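Local structure of beta-lactamase (Sphaerobacter thermophilus, 4EWF) at residues M191-Q196 against G210-S215; V223-G228 against A240-N245; I9-V14 against L264-L269. The protein probably hydrolyses beta-lactams to substituted beta-amino acids, as a member of the class A beta-lactamase family. All coordinates share one frame; numbering follows the deposited sequence.

How the interactions relate
The three contacts illustrate how polar bonding and packing are shared out differently with depth in a fold. Interaction 2 is core: two central strands of the five-stranded sheet pair backbone to backbone, and all its touching residues are buried. Interaction 1 sits partly buried at the margin of that sheet, where the end of helix 182-192 meets outermost strand 212-220 through mixed polar contacts. The two join directly, Ser215 OG lying 2.7 Å from Asp226 OD1 on the neighbouring strand. Interaction 3 is a surface contact, its centre about 21 Å from that of interaction 1 and about 19 Å from that of interaction 2; it brings the two chain-terminal helices together through apolar packing and a bridging water, without direct hydrogen bonds.

Interaction 1. Residues M191-Q196 against G210-S215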
HETATM    1  N   MSE A 191       6.485   1.869  -9.812  1.00 32.68           N
HETATM    2  CA  MSE A 191       6.432   0.536  -9.192  1.00 27.31           C
HETATM    3  C   MSE A 191       5.006   0.220  -8.729  1.00 26.53           C
HETATM    4  O   MSE A 191       4.492  -0.872  -8.977  1.00 22.70           O
HETATM    5  CB  MSE A 191       7.369   0.427  -7.985  1.00 29.09           C
HETATM    6  CG  MSE A 191       8.821   0.236  -8.326  1.00 37.48           C
HETATM    7 SE   MSE A 191       9.144  -1.501  -9.211  1.00 45.02          SE
HETATM    8  CE  MSE A 191      11.053  -1.252  -9.590  1.00 43.30           C
ATOM      9  N   LEU A 192       4.385   1.165  -8.021  1.00 24.26           N
ATOM     10  CA  LEU A 192       3.010   0.971  -7.550  1.00 25.23           C
ATOM     11  C   LEU A 192       2.052   0.692  -8.707  1.00 19.90           C
ATOM     12  O   LEU A 192       1.091  -0.058  -8.552  1.00 22.93           O
ATOM     13  CB  LEU A 192       2.529   2.173  -6.722  1.00 19.60           C
ATOM     14  CG  LEU A 192       3.261   2.299  -5.386  1.00 21.93           C
ATOM     15  CD1 LEU A 192       2.969   3.639  -4.737  1.00 23.20           C
ATOM     16  CD2 LEU A 192       2.875   1.135  -4.448  1.00 19.62           C
ATOM     17  N   GLU A 193       2.335   1.260  -9.872  1.00 19.30           N
ATOM     18  CA  GLU A 193       1.502   1.014 -11.047  1.00 24.99           C
ATOM     19  C   GLU A 193       1.594  -0.449 -11.501  1.00 28.40           C
ATOM     20  O   GLU A 193       0.746  -0.935 -12.247  1.00 24.21           O
ATOM     21  CB  GLU A 193       1.869   1.967 -12.193  1.00 27.27           C
ATOM     22  CG  GLU A 193       1.511   3.429 -11.898  1.00 32.05           C
ATOM     23  CD  GLU A 193       1.988   4.415 -12.969  1.00 45.50           C
ATOM     24  OE1 GLU A 193       2.067   4.033 -14.156  1.00 44.25           O
ATOM     25  OE2 GLU A 193       2.269   5.585 -12.613  1.00 49.91           O
ATOM     26  N   LYS A 194       2.618  -1.153 -11.038  1.00 22.26           N
ATOM     27  CA  LYS A 194       2.798  -2.548 -11.444  1.00 24.95           C
ATOM     28  C   LYS A 194       2.054  -3.544 -10.535  1.00 25.83           C
ATOM     29  O   LYS A 194       2.141  -4.758 -10.722  1.00 25.16           O
ATOM     30  CB  LYS A 194       4.294  -2.861 -11.581  1.00 19.26           C
ATOM     31  CG  LYS A 194       4.896  -2.091 -12.767  1.00 24.72           C
ATOM     32  CD  LYS A 194       6.267  -2.571 -13.138  1.00 35.22           C
ATOM     33  CE  LYS A 194       6.749  -1.867 -14.399  1.00 42.05           C
ATOM     34  NZ  LYS A 194       6.689  -0.387 -14.238  1.00 40.04           N
ATOM     35  N   GLN A 195       1.319  -3.012  -9.557  1.00 20.89           N
ATOM     36  CA  GLN A 195       0.407  -3.796  -8.713  1.00 24.25           C
ATOM     37  C   GLN A 195      -0.372  -4.827  -9.543  1.00 26.24           C
ATOM     38  O   GLN A 195      -1.020  -4.473 -10.525  1.00 23.46           O
ATOM     39  CB  GLN A 195      -0.571  -2.843  -8.007  1.00 23.89           C
ATOM     40  CG  GLN A 195      -1.669  -3.512  -7.190  1.00 24.27           C
ATOM     41  CD  GLN A 195      -1.124  -4.519  -6.203  1.00 23.99           C
ATOM     42  OE1 GLN A 195      -1.413  -5.701  -6.304  1.00 21.52           O
ATOM     43  NE2 GLN A 195      -0.341  -4.052  -5.235  1.00 21.03           N
ATOM     44  N   GLN A 196      -0.309  -6.099  -9.162  1.00 21.69           N
ATOM     45  CA  GLN A 196      -0.934  -7.131  -9.991  1.00 26.60           C
ATOM     46  C   GLN A 196      -2.373  -7.495  -9.614  1.00 29.93           C
ATOM     47  O   GLN A 196      -3.042  -8.205 -10.363  1.00 28.60           O
ATOM     48  CB  GLN A 196      -0.064  -8.391 -10.050  1.00 24.05           C
ATOM     49  CG  GLN A 196       1.258  -8.134 -10.750  1.00 29.65           C
ATOM     50  CD  GLN A 196       1.906  -9.404 -11.263  1.00 29.91           C
ATOM     51  OE1 GLN A 196       1.415 -10.516 -11.022  1.00 24.22           O
ATOM     52  NE2 GLN A 196       3.012  -9.248 -11.988  1.00 27.11           N
ATOM     53  N   GLY A 210      -4.222   8.935 -20.436  1.00 56.40           N
ATOM     54  CA  GLY A 210      -3.869   9.837 -19.351  1.00 54.54           C
ATOM     55  C   GLY A 210      -4.413   9.402 -17.997  1.00 52.03           C
ATOM     56  O   GLY A 210      -4.371  10.167 -17.027  1.00 44.12           O
ATOM     57  N   ILE A 211      -4.944   8.182 -17.940  1.00 42.58           N
ATOM     58  CA  ILE A 211      -5.398   7.584 -16.682  1.00 45.73           C
ATOM     59  C   ILE A 211      -4.388   6.555 -16.169  1.00 44.92           C
ATOM     60  O   ILE A 211      -3.940   5.680 -16.923  1.00 41.33           O
ATOM     61  CB  ILE A 211      -6.779   6.921 -16.843  1.00 43.04           C
ATOM     62  CG1 ILE A 211      -7.837   7.995 -17.086  1.00 42.05           C
ATOM     63  CG2 ILE A 211      -7.132   6.081 -15.613  1.00 40.11           C
ATOM     64  CD1 ILE A 211      -8.993   7.525 -17.923  1.00 48.14           C
ATOM     65  N   ARG A 212      -4.018   6.681 -14.892  1.00 34.92           N
ATOM     66  CA  ARG A 212      -3.104   5.731 -14.247  1.00 34.03           C
ATOM     67  C   ARG A 212      -3.565   5.430 -12.819  1.00 31.30           C
ATOM     68  O   ARG A 212      -4.276   6.234 -12.197  1.00 25.43           O
ATOM     69  CB  ARG A 212      -1.663   6.272 -14.213  1.00 40.18           C
ATOM     70  CG  ARG A 212      -1.432   7.529 -15.043  1.00 59.98           C
ATOM     71  CD  ARG A 212       0.028   7.954 -15.042  1.00 66.35           C
ATOM     72  NE  ARG A 212       0.873   6.968 -15.709  1.00 78.04           N
ATOM     73  CZ  ARG A 212       1.057   6.899 -17.028  1.00 88.10           C
ATOM     74  NH1 ARG A 212       1.847   5.961 -17.539  1.00 89.99           N
ATOM     75  NH2 ARG A 212       0.450   7.762 -17.838  1.00 89.46           N
ATOM     76  N   TRP A 213      -3.156   4.280 -12.301  1.00 24.90           N
ATOM     77  CA  TRP A 213      -3.380   3.967 -10.892  1.00 22.29           C
ATOM     78  C   TRP A 213      -2.268   3.050 -10.397  1.00 30.79           C
ATOM     79  O   TRP A 213      -1.616   2.353 -11.180  1.00 27.16           O
ATOM     80  CB  TRP A 213      -4.759   3.333 -10.665  1.00 23.96           C
ATOM     81  CG  TRP A 213      -4.855   1.904 -11.124  1.00 23.02           C
ATOM     82  CD1 TRP A 213      -5.113   1.457 -12.396  1.00 25.60           C
ATOM     83  CD2 TRP A 213      -4.707   0.737 -10.306  1.00 25.18           C
ATOM     84  NE1 TRP A 213      -5.125   0.074 -12.415  1.00 29.89           N
ATOM     85  CE2 TRP A 213      -4.870  -0.389 -11.147  1.00 31.33           C
ATOM     86  CE3 TRP A 213      -4.431   0.536  -8.945  1.00 26.14           C
ATOM     87  CZ2 TRP A 213      -4.770  -1.699 -10.665  1.00 27.20           C
ATOM     88  CZ3 TRP A 213      -4.333  -0.764  -8.466  1.00 24.62           C
ATOM     89  CH2 TRP A 213      -4.504  -1.868  -9.325  1.00 28.14           C
ATOM     90  N   GLY A 214      -2.032   3.081  -9.097  1.00 25.66           N
ATOM     91  CA  GLY A 214      -1.062   2.187  -8.489  1.00 24.96           C
ATOM     92  C   GLY A 214      -1.476   1.994  -7.055  1.00 24.57           C
ATOM     93  O   GLY A 214      -2.167   2.844  -6.484  1.00 22.87           O
ATOM     94  N   SER A 215      -1.055   0.894  -6.453  1.00 22.79           N
ATOM     95  CA  SER A 215      -1.389   0.673  -5.059  1.00 21.37           C
ATOM     96  C   SER A 215      -0.516  -0.429  -4.474  1.00 25.24           C
ATOM     97  O   SER A 215       0.143  -1.173  -5.208  1.00 20.66           O
ATOM     98  CB  SER A 215      -2.864   0.293  -4.918  1.00 18.54           C
ATOM     99  OG  SER A 215      -3.057  -1.107  -5.094  1.00 20.78           O
TER
HETATM  100  O   HOH W   1      -1.834   0.163 -12.767  1.00 32.00           O
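Gln195 and Ser215 lock the turn after helix 182-192 onto an outer strand of the sheet, 212-220. The Gln195 chain leaves with CG opposite its own backbone N (chi1 175°) and then bends at chi2, which turns NE2 toward Ser215 O. NE2 donates to Ser215 O at 2.9 Å, almost straight at the hydrogen (175°) and within the amide plane, although it meets the carbonyl from above that group's plane. Gln195 OE1 bonds to Asn197 N, so both ends of the amide are held. Nearer the backbone, Gln195 CG lies 3.5 Å from Ser215 OG; that hydroxyl is itself hydrogen-bonded to Asp226 on the next strand. Ser215 N in turn donates to Leu192 O at 3.1 Å. Gln195 N reaches the same oxygen from its opposite face, closing the type I turn, so one carbonyl ties turn and strand together. Glu193 reaches outward along the strand with an extended chain: CG rests on Trp213 O at 3.4 Å, and OE1 meets Arg212 NE at the guanidinium edge, a long salt bridge of 3.5 Å with the two planes 55° apart. A water donates to both Glu193 O and Trp213 O. Lys216, next along the strand, belongs to a sequence resembling the family's KTG motif. Directional bonds therefore fix the inner end, beside this probable active-site strand, whereas the ion pair at the outer end is probably a looser electrostatic tie.

Interaction 2. Residues V223-G228 against A240-N245; sequences VVNDVG and AVFTEN
The Asn225 amide meets the Phe242 ring on the adjacent strand obliquely, Asn225 CG 3.3 Å from Phe242 CD1 and the two planes 46° apart. The Asn225 first torsion (chi1 -47°) carries the amide across to the partner strand, where OD1 accepts from Thr243 N in the carbonyl plane at 3.2 Å. ND2 bonds to Arg49 O, which helps hold the amide's rotation. Farther along, Val227 CG2 fills in beside the same ring, 3.7 Å from CZ, and also packs on Ala240 CB. Here the backbones are regular: Asp226 and Val241 form an antiparallel hydrogen-bonded pair, with Asp226 N to Val241 O at 3.0 Å and the return bond from Val241 N similarly straight. These strands, 223-232 and 235-244, make the hairpin at the heart of the five-stranded sheet in the class A beta-lactamase fold. Val224, Val241 and Thr243 turn to the face covered by helix 249-266, all touching Ile256, while Asn225, Val227 and Phe242 occupy the other. Around Thr243 the bonding is less even. Val224 N donates to Thr243 O at 3.0 Å, but the reverse bond from Thr243 N to Val224 O is weak, bent to 127° at the hydrogen. Thr243 OG1 also donates to Val224 O, in its carbonyl plane at 2.8 Å, which probably makes up for it, and a water links Asn225 OD1 with Thr243 O. Beyond this water, Glu244 is partly exposed, and Asn245, past the end of the strand, is exposed.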
ATOM      1  N   VAL A 223      -8.009  -9.703   7.364  1.00 18.00           N
ATOM      2  CA  VAL A 223      -7.451  -8.393   7.028  1.00 13.04           C
ATOM      3  C   VAL A 223      -7.359  -8.158   5.527  1.00 25.44           C
ATOM      4  O   VAL A 223      -6.700  -8.918   4.814  1.00 21.24           O
ATOM      5  CB  VAL A 223      -6.054  -8.196   7.640  1.00 18.41           C
ATOM      6  CG1 VAL A 223      -5.440  -6.909   7.108  1.00 18.80           C
ATOM      7  CG2 VAL A 223      -6.136  -8.147   9.175  1.00 19.86           C
ATOM      8  N   VAL A 224      -8.022  -7.109   5.041  1.00 20.54           N
ATOM      9  CA  VAL A 224      -7.942  -6.755   3.618  1.00 18.59           C
ATOM     10  C   VAL A 224      -7.731  -5.241   3.460  1.00 21.59           C
ATOM     11  O   VAL A 224      -8.605  -4.439   3.828  1.00 18.76           O
ATOM     12  CB  VAL A 224      -9.196  -7.239   2.843  1.00 16.69           C
ATOM     13  CG1 VAL A 224      -9.085  -6.913   1.326  1.00 17.31           C
ATOM     14  CG2 VAL A 224      -9.410  -8.746   3.060  1.00 16.83           C
ATOM     15  N   ASN A 225      -6.556  -4.853   2.959  1.00 12.97           N
ATOM     16  CA  ASN A 225      -6.193  -3.438   2.831  1.00 15.93           C
ATOM     17  C   ASN A 225      -5.759  -3.123   1.402  1.00 21.15           C
ATOM     18  O   ASN A 225      -5.335  -4.019   0.662  1.00 19.48           O
ATOM     19  CB  ASN A 225      -5.013  -3.060   3.767  1.00 16.82           C
ATOM     20  CG  ASN A 225      -5.167  -3.578   5.185  1.00 21.93           C
ATOM     21  OD1 ASN A 225      -6.269  -3.633   5.730  1.00 18.60           O
ATOM     22  ND2 ASN A 225      -4.037  -3.926   5.812  1.00 15.47           N
ATOM     23  N   ASP A 226      -5.834  -1.845   1.028  1.00 19.10           N
ATOM     24  CA  ASP A 226      -5.220  -1.352  -0.211  1.00 20.20           C
ATOM     25  C   ASP A 226      -4.909   0.140  -0.052  1.00 21.88           C
ATOM     26  O   ASP A 226      -5.728   0.905   0.456  1.00 20.29           O
ATOM     27  CB  ASP A 226      -6.120  -1.618  -1.426  1.00 16.17           C
ATOM     28  CG  ASP A 226      -5.339  -1.684  -2.748  1.00 24.28           C
ATOM     29  OD1 ASP A 226      -4.084  -1.700  -2.722  1.00 23.82           O
ATOM     30  OD2 ASP A 226      -5.985  -1.717  -3.819  1.00 23.09           O
ATOM     31  N   VAL A 227      -3.711   0.543  -0.449  1.00 17.12           N
ATOM     32  CA  VAL A 227      -3.275   1.923  -0.278  1.00 21.41           C
ATOM     33  C   VAL A 227      -2.693   2.400  -1.588  1.00 22.18           C
ATOM     34  O   VAL A 227      -1.769   1.783  -2.109  1.00 20.56           O
ATOM     35  CB  VAL A 227      -2.171   2.035   0.805  1.00 16.21           C
ATOM     36  CG1 VAL A 227      -1.545   3.448   0.784  1.00 16.15           C
ATOM     37  CG2 VAL A 227      -2.725   1.682   2.186  1.00 18.13           C
ATOM     38  N   GLY A 228      -3.227   3.478  -2.152  1.00 16.29           N
ATOM     39  CA  GLY A 228      -2.689   3.925  -3.425  1.00 19.56           C
ATOM     40  C   GLY A 228      -3.269   5.208  -3.979  1.00 24.99           C
ATOM     41  O   GLY A 228      -3.776   6.047  -3.232  1.00 20.39           O
ATOM     42  N   ALA A 240      -6.548   5.407   0.992  1.00 19.36           N
ATOM     43  CA  ALA A 240      -5.987   4.466   1.957  1.00 18.71           C
ATOM     44  C   ALA A 240      -7.138   3.802   2.720  1.00 23.73           C
ATOM     45  O   ALA A 240      -7.798   4.431   3.546  1.00 21.31           O
ATOM     46  CB  ALA A 240      -5.023   5.190   2.914  1.00 20.94           C
ATOM     47  N   VAL A 241      -7.417   2.547   2.399  1.00 18.65           N
ATOM     48  CA  VAL A 241      -8.516   1.840   3.045  1.00 16.21           C
ATOM     49  C   VAL A 241      -8.006   0.577   3.707  1.00 21.16           C
ATOM     50  O   VAL A 241      -7.315  -0.221   3.081  1.00 23.61           O
ATOM     51  CB  VAL A 241      -9.612   1.477   2.028  1.00 17.60           C
ATOM     52  CG1 VAL A 241     -10.733   0.678   2.691  1.00 20.47           C
ATOM     53  CG2 VAL A 241     -10.158   2.756   1.402  1.00 21.13           C
ATOM     54  N   PHE A 242      -8.322   0.431   4.991  1.00 19.96           N
ATOM     55  CA  PHE A 242      -7.999  -0.762   5.758  1.00 18.77           C
ATOM     56  C   PHE A 242      -9.287  -1.430   6.182  1.00 24.41           C
ATOM     57  O   PHE A 242     -10.234  -0.749   6.579  1.00 20.30           O
ATOM     58  CB  PHE A 242      -7.141  -0.388   6.980  1.00 19.25           C
ATOM     59  CG  PHE A 242      -5.759   0.076   6.599  1.00 21.00           C
ATOM     60  CD1 PHE A 242      -4.665  -0.763   6.755  1.00 18.13           C
ATOM     61  CD2 PHE A 242      -5.567   1.321   6.016  1.00 18.98           C
ATOM     62  CE1 PHE A 242      -3.382  -0.351   6.382  1.00 17.81           C
ATOM     63  CE2 PHE A 242      -4.284   1.747   5.632  1.00 18.42           C
ATOM     64  CZ  PHE A 242      -3.191   0.897   5.813  1.00 15.85           C
ATOM     65  N   THR A 243      -9.348  -2.758   6.086  1.00 17.18           N
ATOM     66  CA  THR A 243     -10.544  -3.440   6.572  1.00 16.66           C
ATOM     67  C   THR A 243     -10.163  -4.634   7.434  1.00 24.59           C
ATOM     68  O   THR A 243      -9.157  -5.300   7.203  1.00 21.41           O
ATOM     69  CB  THR A 243     -11.522  -3.911   5.452  1.00 21.94           C
ATOM     70  OG1 THR A 243     -11.084  -5.166   4.906  1.00 19.41           O
ATOM     71  CG2 THR A 243     -11.672  -2.869   4.337  1.00 23.89           C
ATOM     72  N   GLU A 244     -11.006  -4.910   8.417  1.00 19.73           N
ATOM     73  CA  GLU A 244     -10.697  -5.897   9.425  1.00 22.33           C
ATOM     74  C   GLU A 244     -11.966  -6.656   9.781  1.00 19.77           C
ATOM     75  O   GLU A 244     -13.025  -6.057  10.024  1.00 19.83           O
ATOM     76  CB  GLU A 244     -10.131  -5.126  10.623  1.00 25.46           C
ATOM     77  CG  GLU A 244     -10.035  -5.806  11.923  1.00 39.56           C
ATOM     78  CD  GLU A 244      -9.511  -4.839  12.984  1.00 40.39           C
ATOM     79  OE1 GLU A 244      -8.429  -4.258  12.764  1.00 31.81           O
ATOM     80  OE2 GLU A 244     -10.193  -4.640  14.008  1.00 35.70           O
ATOM     81  N   ASN A 245     -11.864  -7.982   9.812  1.00 23.53           N
ATOM     82  CA  ASN A 245     -12.980  -8.831  10.207  1.00 25.38           C
ATOM     83  C   ASN A 245     -14.238  -8.745   9.344  1.00 24.39           C
ATOM     84  O   ASN A 245     -15.325  -9.036   9.832  1.00 22.52           O
ATOM     85  CB  ASN A 245     -13.355  -8.566  11.670  1.00 31.67           C
ATOM     86  CG  ASN A 245     -12.212  -8.855  12.605  1.00 39.85           C
ATOM     87  OD1 ASN A 245     -11.505  -9.853  12.437  1.00 35.41           O
ATOM     88  ND2 ASN A 245     -11.987  -7.965  13.565  1.00 37.50           N
TER
HETATM   89  O   HOH W   2      -6.919  -4.092   8.428  1.00 23.98           O

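Interaction 3. Residues I9-V14 against L264-L269; sequences IDWSGV and LQATGL
Ala266 is the bump of this contact, its methyl fitting a shallow hollow in the chain leading into helix 12-22. The floor is polar where CB meets Asp10 O at 3.4 Å; the walls are apolar, made by Ile9 CG2 at 4.0 Å from CB, Trp11 CE3 at 4.3 Å and, more distantly, Val14 CG2. These walls brace one another: Ile9 CG2 sits over one face of the indole, 3.5 Å above its plane and toward the rim, while Val14 CG2 lies at the ring's edge. The torsion of Ile9 (chi1 -60°) sets CG2 opposite the backbone N, pointing it between the indole and the end of helix 249-266, where it also touches Ala266 O at 3.6 Å. Trp11 CH2 approaches Thr267 CG2 obliquely, less certainly because Thr267 has two conformers. Outside the pair, Trp11 NE1 bonds to Glu38 OE1 and the ring meets Phe40. Both chain segments are shaped by helix ends: Asp10 OD1 caps helix 12-22 by accepting from Ser12 N at 2.9 Å, and also takes a bond from Ser12 OG, while a Schellman motif at Gly268 closes the other helix. With no direct hydrogen bond across it, this contact between 9-14 and 264-269 probably relies mainly on shape and apolar burial, with a single water, which accepts from Asp10 N and donates to Ala266 O, joining the two backbones.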
ATOM      1  N   ILE A   9     -18.394  18.798  -2.533  1.00 35.29           N
ATOM      2  CA  ILE A   9     -18.413  17.334  -2.594  1.00 25.48           C
ATOM      3  C   ILE A   9     -19.467  16.687  -1.696  1.00 28.32           C
ATOM      4  O   ILE A   9     -19.555  16.987  -0.514  1.00 29.93           O
ATOM      5  CB  ILE A   9     -17.025  16.731  -2.249  1.00 25.92           C
ATOM      6  CG1 ILE A   9     -15.969  17.237  -3.234  1.00 32.17           C
ATOM      7  CG2 ILE A   9     -17.084  15.215  -2.275  1.00 26.13           C
ATOM      8  CD1 ILE A   9     -14.552  16.900  -2.825  1.00 30.38           C
ATOM      9  N   ASP A  10     -20.260  15.792  -2.278  1.00 26.45           N
ATOM     10  CA  ASP A  10     -21.220  14.983  -1.532  1.00 27.99           C
ATOM     11  C   ASP A  10     -20.560  13.638  -1.205  1.00 23.96           C
ATOM     12  O   ASP A  10     -20.362  12.818  -2.102  1.00 23.29           O
ATOM     13  CB  ASP A  10     -22.476  14.775  -2.407  1.00 29.52           C
ATOM     14  CG  ASP A  10     -23.595  14.001  -1.698  1.00 31.31           C
ATOM     15  OD1 ASP A  10     -23.346  13.386  -0.650  1.00 25.32           O
ATOM     16  OD2 ASP A  10     -24.740  13.985  -2.215  1.00 32.89           O
ATOM     17  N   TRP A  11     -20.228  13.406   0.071  1.00 20.76           N
ATOM     18  CA  TRP A  11     -19.594  12.159   0.497  1.00 23.92           C
ATOM     19  C   TRP A  11     -20.579  11.069   0.927  1.00 22.60           C
ATOM     20  O   TRP A  11     -20.156  10.001   1.354  1.00 22.51           O
ATOM     21  CB  TRP A  11     -18.615  12.391   1.661  1.00 25.09           C
ATOM     22  CG  TRP A  11     -17.425  13.235   1.330  1.00 24.87           C
ATOM     23  CD1 TRP A  11     -17.210  14.540   1.692  1.00 27.48           C
ATOM     24  CD2 TRP A  11     -16.280  12.836   0.569  1.00 20.67           C
ATOM     25  NE1 TRP A  11     -15.998  14.967   1.207  1.00 29.93           N
ATOM     26  CE2 TRP A  11     -15.402  13.936   0.520  1.00 23.68           C
ATOM     27  CE3 TRP A  11     -15.904  11.642  -0.067  1.00 25.01           C
ATOM     28  CZ2 TRP A  11     -14.171  13.890  -0.146  1.00 21.50           C
ATOM     29  CZ3 TRP A  11     -14.680  11.594  -0.732  1.00 28.65           C
ATOM     30  CH2 TRP A  11     -13.829  12.716  -0.762  1.00 28.23           C
ATOM     31  N   SER A  12     -21.877  11.334   0.832  1.00 22.47           N
ATOM     32  CA  SER A  12     -22.873  10.376   1.318  1.00 26.55           C
ATOM     33  C   SER A  12     -22.748   8.985   0.687  1.00 24.98           C
ATOM     34  O   SER A  12     -23.024   7.984   1.343  1.00 25.95           O
ATOM     35  CB  SER A  12     -24.302  10.918   1.139  1.00 26.10           C
ATOM     36  OG  SER A  12     -24.643  11.004  -0.230  1.00 26.24           O
ATOM     37  N   GLY A  13     -22.338   8.915  -0.579  1.00 23.17           N
ATOM     38  CA  GLY A  13     -22.169   7.632  -1.243  1.00 17.23           C
ATOM     39  C   GLY A  13     -20.982   6.866  -0.682  1.00 25.09           C
ATOM     40  O   GLY A  13     -21.038   5.655  -0.487  1.00 22.62           O
ATOM     41  N   VAL A  14     -19.895   7.579  -0.407  1.00 20.37           N
ATOM     42  CA  VAL A  14     -18.745   6.969   0.236  1.00 18.71           C
ATOM     43  C   VAL A  14     -19.119   6.467   1.647  1.00 21.35           C
ATOM     44  O   VAL A  14     -18.790   5.340   2.028  1.00 20.04           O
ATOM     45  CB  VAL A  14     -17.567   7.964   0.315  1.00 19.53           C
ATOM     46  CG1 VAL A  14     -16.372   7.326   1.040  1.00 20.37           C
ATOM     47  CG2 VAL A  14     -17.189   8.439  -1.080  1.00 20.11           C
ATOM     48  N   LEU A 264     -14.511   8.138  -6.430  1.00 21.27           N
ATOM     49  CA  LEU A 264     -14.242   8.645  -7.773  1.00 22.68           C
ATOM     50  C   LEU A 264     -15.437   9.447  -8.300  1.00 27.58           C
ATOM     51  O   LEU A 264     -15.270  10.520  -8.893  1.00 20.80           O
ATOM     52  CB  LEU A 264     -13.887   7.499  -8.735  1.00 21.32           C
ATOM     53  CG  LEU A 264     -12.498   6.842  -8.591  1.00 26.36           C
ATOM     54  CD1 LEU A 264     -12.450   5.505  -9.337  1.00 26.32           C
ATOM     55  CD2 LEU A 264     -11.370   7.756  -9.088  1.00 25.10           C
ATOM     56  N   GLN A 265     -16.638   8.924  -8.082  1.00 21.26           N
ATOM     57  CA  GLN A 265     -17.858   9.649  -8.450  1.00 22.60           C
ATOM     58  C   GLN A 265     -18.018  10.940  -7.641  1.00 20.47           C
ATOM     59  O   GLN A 265     -18.339  11.994  -8.192  1.00 22.55           O
ATOM     60  CB  GLN A 265     -19.088   8.751  -8.266  1.00 26.05           C
ATOM     61  CG  GLN A 265     -19.134   7.543  -9.222  1.00 29.42           C
ATOM     62  CD  GLN A 265     -20.185   6.516  -8.819  1.00 32.52           C
ATOM     63  OE1 GLN A 265     -20.814   6.633  -7.765  1.00 39.21           O
ATOM     64  NE2 GLN A 265     -20.373   5.502  -9.651  1.00 28.86           N
ATOM     65  N   ALA A 266     -17.786  10.864  -6.329  1.00 24.57           N
ATOM     66  CA  ALA A 266     -18.005  12.033  -5.465  1.00 24.73           C
ATOM     67  C   ALA A 266     -17.117  13.228  -5.857  1.00 28.48           C
ATOM     68  O   ALA A 266     -17.545  14.377  -5.788  1.00 25.77           O
ATOM     69  CB  ALA A 266     -17.795  11.665  -3.980  1.00 23.44           C
ATOM     70  N   THR A 267     -15.889  12.943  -6.277  0.96 25.77           N
ATOM     71  CA  THR A 267     -14.913  13.986  -6.580  0.96 29.03           C
ATOM     72  C   THR A 267     -14.944  14.403  -8.045  0.96 33.18           C
ATOM     73  O   THR A 267     -14.193  15.287  -8.455  0.96 31.28           O
ATOM     74  CB  THR A 267     -13.477  13.518  -6.227  0.96 26.17           C
ATOM     75  OG1 THR A 267     -13.166  12.338  -6.975  0.96 29.64           O
ATOM     76  CG2 THR A 267     -13.383  13.194  -4.764  0.96 26.15           C
ATOM     77  N   GLY A 268     -15.808  13.763  -8.833  1.00 32.31           N
ATOM     78  CA  GLY A 268     -15.960  14.111 -10.235  1.00 35.07           C
ATOM     79  C   GLY A 268     -14.857  13.592 -11.137  1.00 32.70           C
ATOM     80  O   GLY A 268     -14.691  14.060 -12.271  1.00 30.83           O
ATOM     81  N   LEU A 269     -14.103  12.615 -10.642  1.00 25.96           N
ATOM     82  CA  LEU A 269     -13.044  11.995 -11.429  1.00 29.41           C
ATOM     83  C   LEU A 269     -13.592  11.009 -12.466  1.00 33.86           C
ATOM     84  O   LEU A 269     -12.978  10.794 -13.510  1.00 37.28           O
ATOM     85  CB  LEU A 269     -12.022  11.302 -10.508  1.00 26.94           C
ATOM     86  CG  LEU A 269     -10.712  12.061 -10.236  1.00 38.69           C
ATOM     87  CD1 LEU A 269     -10.849  13.547 -10.468  1.00 39.31           C
ATOM     88  CD2 LEU A 269     -10.159  11.793  -8.842  1.00 35.04           C
TER
HETATM   89  O   HOH W   3     -20.247  15.051  -5.083  1.00 22.22           O